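Local coordinates for ProQ/FinO domain-containing protein (Neisseria meningitidis, PDB 3MW6) that probably binds RNA as a FinO-like RNA chaperone of the ProQ/FinO family, at residues L71-H74 with C75-P78; K37-V40 with F41-K45. All blocks are in the same frame, centred on the assembly; numbering follows the deposited sequence. Where two conformers were deposited one is given.

Interaction 1. Residues L71-H74 with C75-P78; sequences LANH and CRRP
A bend at chi3 of Arg-76 (-110°) folds its guanidinium back along the helix toward Asn-73, whose CG stands beside its own backbone N (chi1 -86°). There Arg-76 NH2 donates to Asn-73 OD1 at 3.0 Å. The acceptor lies in the guanidinium plane, but the donor sits above the amide plane, and the two planes are 89° apart. One guanidinium face covers Ala-72 O, and NH1 reaches Ala-72 CB at 3.9 Å.

Cys-75 SG lies 4.0 Å from Leu-71 CD1 and also reaches the edge of the His-74 ring. These contacts belong to the last turn of helix 64-76. The i+4 to i bond from Cys-75 N to Leu-71 O, 3.0 Å, is followed by longer i+3 to i bonds: a weak one from Arg-76 N to Asn-73 O, and one from Arg-77 N to His-74 O at 3.3 Å. Arg-77 is in turn the N-cap residue of helix 78-86. Its CG packs 3.3 Å from Asn-73 O, while the polar ends of Arg-77 and His-74 both turn to Tyr-35 OH, through a weak hydrogen bond from Arg-77 NH1 and a hydrogen bond at His-74 ND1.

Interaction 2. Residues K37-V40 with F41-K45; sequences KYDV and FKRFK
Asp-39 OD1 and Arg-43 NH1 form a salt bridge of 2.9 Å, from the first residue of the short helix 39-42 to the residue just after its end. Arg-43 was deposited in two conformers and the bridge is that of one of them, so it is provisional. In this conformer the carboxylate and guanidinium planes stand 74° apart, so the pair is not the coplanar, two-bond kind, and bends at chi2 and chi3 carry the arginine chain back past Asp-39. The other carboxylate oxygen, Asp-39 OD2, has Lys-42 NZ at 4.2 Å, beyond a salt bridge; that ammonium is hydrogen-bonded to Tyr-35 O.

On the inward side the Phe-41 ring is met at its edge by Tyr-38 CB, 3.8 Å from CD1, and obliquely by Val-40 CG2. The backbone behind these side chains is a single helical turn. Tyr-38 occupies the N-cap position, and its carbonyl accepts from Lys-42 N, nearly straight at 164°. A Schellman motif closes the other end: Phe-44, with positive phi, is the C-prime residue, Phe-44 N bonds to Phe-41 O, and Lys-45 N reaches Val-40 O at 3.0 Å in the carbonyl plane. Val-40 O also accepts from a water, 2.8 Å away, which donates a second bond to Lys-45 O and so bridges the two carbonyls. Farther out, Lys-45 extends beyond CG to hydrogen-bond Asn-95 OD1 through NZ and makes a cation-pi contact with Phe-91, tying the helix end to the hairpin of strands 89-91 and 97-100.

In the fold
Both are local contacts, interaction 1 at the end of helix 64-76 and interaction 2 round the short helix 39-42, with centres about 13 Å apart. They meet mainly through ring packing: the His-74 ring of interaction 1 stacks on Phe-44 and meets Phe-41 edge-to-face, with His-74 CE1 3.3 Å from Phe-44 CE2; Leu-71 on Phe-41 and Arg-77 on Phe-44 pack alongside. Interaction 1 is mainly a surface contact with an amide-guanidinium bond, His-74 being its buried residue; interaction 2 is partly buried, with apolar and ring packing of Tyr-38, Val-40, Phe-41 and Phe-44 inside and its charged pair outside. Arg-76 also packs on Asn-111 of the second subunit, while 37-45 touches no other chain of the assembly.

Interaction 1. Residues L71-H74 with C75-P78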
ATOM      1  N   LEU A  71      12.792   1.699   3.771  1.00 36.47           N
ATOM      2  CA  LEU A  71      11.447   2.003   3.353  1.00 37.12           C
ATOM      3  C   LEU A  71      10.533   0.769   3.410  1.00 47.10           C
ATOM      4  O   LEU A  71       9.391   0.868   3.887  1.00 46.59           O
ATOM      5  CB  LEU A  71      11.452   2.621   1.961  1.00 33.56           C
ATOM      6  CG  LEU A  71      10.036   2.871   1.463  1.00 43.19           C
ATOM      7  CD1 LEU A  71       9.291   3.870   2.402  1.00 32.05           C
ATOM      8  CD2 LEU A  71      10.059   3.356   0.029  1.00 40.21           C
ATOM      9  N   ALA A  72      11.022  -0.386   2.945  1.00 38.45           N
ATOM     10  CA  ALA A  72      10.180  -1.589   2.915  1.00 36.61           C
ATOM     11  C   ALA A  72       9.911  -2.115   4.325  1.00 38.44           C
ATOM     12  O   ALA A  72       8.813  -2.591   4.613  1.00 38.16           O
ATOM     13  CB  ALA A  72      10.789  -2.706   2.013  1.00 29.20           C
ATOM     14  N   ASN A  73      10.913  -2.028   5.197  1.00 36.71           N
ATOM     15  CA  ASN A  73      10.721  -2.294   6.624  1.00 42.06           C
ATOM     16  C   ASN A  73       9.628  -1.413   7.222  1.00 39.75           C
ATOM     17  O   ASN A  73       8.804  -1.858   8.025  1.00 36.62           O
ATOM     18  CB  ASN A  73      12.014  -2.027   7.395  1.00 58.01           C
ATOM     19  CG  ASN A  73      12.942  -3.225   7.419  1.00 74.50           C
ATOM     20  OD1 ASN A  73      12.521  -4.337   7.731  1.00 86.45           O
ATOM     21  ND2 ASN A  73      14.220  -2.999   7.117  1.00 72.68           N
ATOM     22  N   HIS A  74       9.637  -0.146   6.836  1.00 38.77           N
ATOM     23  CA  HIS A  74       8.697   0.804   7.404  1.00 37.41           C
ATOM     24  C   HIS A  74       7.274   0.459   6.974  1.00 38.58           C
ATOM     25  O   HIS A  74       6.366   0.442   7.784  1.00 28.91           O
ATOM     26  CB  HIS A  74       9.065   2.216   6.974  1.00 33.29           C
ATOM     27  CG  HIS A  74       8.038   3.236   7.331  1.00 36.31           C
ATOM     28  ND1 HIS A  74       8.069   3.940   8.518  1.00 32.71           N
ATOM     29  CD2 HIS A  74       6.955   3.682   6.654  1.00 32.86           C
ATOM     30  CE1 HIS A  74       7.050   4.775   8.553  1.00 31.64           C
ATOM     31  NE2 HIS A  74       6.361   4.643   7.433  1.00 35.98           N
ATOM     32  N   CYS A  75       7.081   0.155   5.700  1.00 37.85           N
ATOM     33  CA  CYS A  75       5.743  -0.152   5.202  1.00 36.36           C
ATOM     34  C   CYS A  75       5.183  -1.501   5.637  1.00 41.36           C
ATOM     35  O   CYS A  75       4.005  -1.778   5.410  1.00 45.41           O
ATOM     36  CB  CYS A  75       5.695  -0.007   3.676  1.00 39.40           C
ATOM     37  SG  CYS A  75       5.993   1.742   3.179  1.00 49.43           S
ATOM     38  N   ARG A  76       6.019  -2.330   6.268  1.00 45.19           N
ATOM     39  CA  ARG A  76       5.595  -3.649   6.751  1.00 46.38           C
ATOM     40  C   ARG A  76       5.092  -3.569   8.181  1.00 45.96           C
ATOM     41  O   ARG A  76       4.396  -4.469   8.656  1.00 47.09           O
ATOM     42  CB  ARG A  76       6.747  -4.654   6.690  1.00 51.05           C
ATOM     43  CG  ARG A  76       6.762  -5.503   5.440  1.00 57.87           C
ATOM     44  CD  ARG A  76       7.757  -6.652   5.547  1.00 62.13           C
ATOM     45  NE  ARG A  76       8.905  -6.452   4.675  1.00 67.08           N
ATOM     46  CZ  ARG A  76      10.095  -6.041   5.099  1.00 71.58           C
ATOM     47  NH1 ARG A  76      11.082  -5.875   4.233  1.00 67.51           N
ATOM     48  NH2 ARG A  76      10.296  -5.804   6.391  1.00 74.33           N
ATOM     49  N   ARG A  77       5.458  -2.495   8.875  1.00 38.89           N
ATOM     50  CA  ARG A  77       5.062  -2.345  10.261  1.00 39.71           C
ATOM     51  C   ARG A  77       3.552  -2.235  10.390  1.00 39.48           C
ATOM     52  O   ARG A  77       2.893  -1.593   9.580  1.00 40.69           O
ATOM     53  CB  ARG A  77       5.772  -1.147  10.899  1.00 44.84           C
ATOM     54  CG  ARG A  77       7.284  -1.300  10.857  1.00 43.96           C
ATOM     55  CD  ARG A  77       8.012  -0.116  11.430  1.00 51.52           C
ATOM     56  NE  ARG A  77       7.662   0.114  12.827  1.00 70.10           N
ATOM     57  CZ  ARG A  77       8.243   1.027  13.602  1.00 76.62           C
ATOM     58  NH1 ARG A  77       9.220   1.793  13.114  1.00 76.59           N
ATOM     59  NH2 ARG A  77       7.851   1.172  14.866  1.00 73.11           N
ATOM     60  N   PRO A  78       2.999  -2.904  11.403  1.00 36.01           N
ATOM     61  CA  PRO A  78       1.578  -2.832  11.749  1.00 42.64           C
ATOM     62  C   PRO A  78       1.083  -1.382  11.818  1.00 41.09           C
ATOM     63  O   PRO A  78      -0.007  -1.056  11.326  1.00 40.23           O
ATOM     64  CB  PRO A  78       1.528  -3.486  13.135  1.00 43.97           C
ATOM     65  CG  PRO A  78       2.690  -4.468  13.119  1.00 40.72           C
ATOM     66  CD  PRO A  78       3.765  -3.785  12.307  1.00 36.18           C
TER

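Interaction 2. Residues K37-V40 with F41-K45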
ATOM      1  N   LYS A  37      14.262  13.273  10.665  1.00 47.96           N
ATOM      2  CA  LYS A  37      14.055  14.443   9.822  1.00 47.12           C
ATOM      3  C   LYS A  37      12.640  14.602   9.252  1.00 51.58           C
ATOM      4  O   LYS A  37      12.153  15.720   9.106  1.00 54.36           O
ATOM      5  CB  LYS A  37      15.065  14.455   8.675  1.00 48.20           C
ATOM      6  CG  LYS A  37      14.763  15.530   7.649  1.00 61.65           C
ATOM      7  CD  LYS A  37      15.884  15.672   6.645  1.00 74.44           C
ATOM      8  CE  LYS A  37      15.608  16.821   5.694  1.00 80.50           C
ATOM      9  NZ  LYS A  37      16.821  17.169   4.911  1.00 82.19           N
ATOM     10  N   TYR A  38      11.982  13.495   8.922  1.00 51.17           N
ATOM     11  CA  TYR A  38      10.730  13.571   8.168  1.00 42.67           C
ATOM     12  C   TYR A  38       9.528  13.224   9.011  1.00 43.23           C
ATOM     13  O   TYR A  38       9.381  12.087   9.438  1.00 43.22           O
ATOM     14  CB  TYR A  38      10.773  12.646   6.939  1.00 37.63           C
ATOM     15  CG  TYR A  38      11.816  13.049   5.943  1.00 44.28           C
ATOM     16  CD1 TYR A  38      12.930  12.257   5.724  1.00 40.75           C
ATOM     17  CD2 TYR A  38      11.713  14.252   5.245  1.00 51.39           C
ATOM     18  CE1 TYR A  38      13.906  12.633   4.816  1.00 44.82           C
ATOM     19  CE2 TYR A  38      12.686  14.636   4.336  1.00 45.90           C
ATOM     20  CZ  TYR A  38      13.776  13.815   4.127  1.00 44.57           C
ATOM     21  OH  TYR A  38      14.753  14.170   3.238  1.00 52.63           O
ATOM     22  N   ASP A  39       8.648  14.198   9.218  1.00 46.34           N
ATOM     23  CA  ASP A  39       7.427  13.962   9.972  1.00 47.66           C
ATOM     24  C   ASP A  39       6.495  12.901   9.356  1.00 45.89           C
ATOM     25  O   ASP A  39       5.833  12.172  10.089  1.00 49.14           O
ATOM     26  CB  ASP A  39       6.679  15.274  10.223  1.00 59.20           C
ATOM     27  CG  ASP A  39       7.128  15.959  11.505  1.00 78.70           C
ATOM     28  OD1 ASP A  39       6.350  15.947  12.487  1.00 85.62           O
ATOM     29  OD2 ASP A  39       8.264  16.490  11.539  1.00 81.74           O
ATOM     30  N   VAL A  40       6.422  12.803   8.030  1.00 38.87           N
ATOM     31  CA  VAL A  40       5.550  11.775   7.448  1.00 42.51           C
ATOM     32  C   VAL A  40       5.986  10.379   7.889  1.00 44.38           C
ATOM     33  O   VAL A  40       5.161   9.496   8.068  1.00 45.11           O
ATOM     34  CB  VAL A  40       5.458  11.837   5.913  1.00 41.03           C
ATOM     35  CG1 VAL A  40       4.814  13.144   5.479  1.00 47.03           C
ATOM     36  CG2 VAL A  40       6.835  11.648   5.278  1.00 35.07           C
ATOM     37  N   PHE A  41       7.283  10.182   8.087  1.00 45.39           N
ATOM     38  CA  PHE A  41       7.758   8.911   8.624  1.00 39.46           C
ATOM     39  C   PHE A  41       7.565   8.798  10.127  1.00 45.91           C
ATOM     40  O   PHE A  41       7.085   7.789  10.614  1.00 43.22           O
ATOM     41  CB  PHE A  41       9.207   8.668   8.228  1.00 36.66           C
ATOM     42  CG  PHE A  41       9.357   8.253   6.794  1.00 40.72           C
ATOM     43  CD1 PHE A  41       9.540   9.199   5.795  1.00 35.49           C
ATOM     44  CD2 PHE A  41       9.245   6.921   6.434  1.00 40.55           C
ATOM     45  CE1 PHE A  41       9.654   8.815   4.463  1.00 36.50           C
ATOM     46  CE2 PHE A  41       9.356   6.529   5.096  1.00 38.76           C
ATOM     47  CZ  PHE A  41       9.562   7.483   4.118  1.00 38.21           C
ATOM     48  N   LYS A  42       7.913   9.843  10.864  1.00 40.74           N
ATOM     49  CA  LYS A  42       7.835   9.790  12.318  1.00 42.82           C
ATOM     50  C   LYS A  42       6.397   9.557  12.775  1.00 38.07           C
ATOM     51  O   LYS A  42       6.146   8.882  13.776  1.00 36.60           O
ATOM     52  CB  LYS A  42       8.408  11.091  12.918  1.00 51.12           C
ATOM     53  CG  LYS A  42       8.250  11.237  14.425  1.00 51.91           C
ATOM     54  CD  LYS A  42       8.607  12.670  14.903  1.00 74.31           C
ATOM     55  CE  LYS A  42      10.117  12.950  14.917  1.00 75.51           C
ATOM     56  NZ  LYS A  42      10.605  13.697  13.713  1.00 77.90           N
ATOM     57  N   ARG A  43       5.449  10.104  12.023  1.00 39.23           N
ATOM     58  CA  ARG A  43       4.037   9.992  12.383  0.53 44.51           C
ATOM     59  C   ARG A  43       3.262   8.940  11.577  1.00 45.08           C
ATOM     60  O   ARG A  43       2.048   8.839  11.692  1.00 46.36           O
ATOM     61  CB  ARG A  43       3.363  11.361  12.284  0.53 49.22           C
ATOM     62  CG  ARG A  43       3.771  12.300  13.404  0.53 53.92           C
ATOM     63  CD  ARG A  43       4.263  13.631  12.872  0.53 63.42           C
ATOM     64  NE  ARG A  43       3.180  14.455  12.340  0.53 65.76           N
ATOM     65  CZ  ARG A  43       2.925  15.698  12.730  0.53 62.71           C
ATOM     66  NH1 ARG A  43       3.683  16.266  13.660  0.53 62.52           N
ATOM     67  NH2 ARG A  43       1.918  16.371  12.186  0.53 59.85           N
ATOM     68  N   PHE A  44       3.969   8.149  10.770  1.00 40.27           N
ATOM     69  CA  PHE A  44       3.342   7.065  10.008  1.00 37.82           C
ATOM     70  C   PHE A  44       2.113   7.533   9.251  1.00 35.22           C
ATOM     71  O   PHE A  44       1.012   7.020   9.450  1.00 37.82           O
ATOM     72  CB  PHE A  44       2.983   5.879  10.928  1.00 37.57           C
ATOM     73  CG  PHE A  44       4.172   5.071  11.356  1.00 40.60           C
ATOM     74  CD1 PHE A  44       4.965   5.487  12.411  1.00 45.10           C
ATOM     75  CD2 PHE A  44       4.513   3.907  10.680  1.00 38.32           C
ATOM     76  CE1 PHE A  44       6.082   4.755  12.796  1.00 43.39           C
ATOM     77  CE2 PHE A  44       5.620   3.161  11.061  1.00 44.29           C
ATOM     78  CZ  PHE A  44       6.409   3.591  12.122  1.00 48.12           C
ATOM     79  N   LYS A  45       2.294   8.512   8.378  1.00 34.24           N
ATOM     80  CA  LYS A  45       1.203   8.902   7.505  1.00 34.47           C
ATOM     81  C   LYS A  45       1.311   8.083   6.234  1.00 36.67           C
ATOM     82  O   LYS A  45       2.404   7.689   5.838  1.00 32.94           O
ATOM     83  CB  LYS A  45       1.295  10.384   7.170  1.00 36.38           C
ATOM     84  CG  LYS A  45       1.170  11.303   8.384  1.00 49.67           C
ATOM     85  CD  LYS A  45       1.339  12.743   7.967  1.00 54.59           C
ATOM     86  CE  LYS A  45       0.604  13.693   8.884  1.00 57.99           C
ATOM     87  NZ  LYS A  45       0.697  15.098   8.374  1.00 50.45           N
TER
HETATM   88  O   HOH W   1       4.644   6.909   7.156  1.00 37.04           O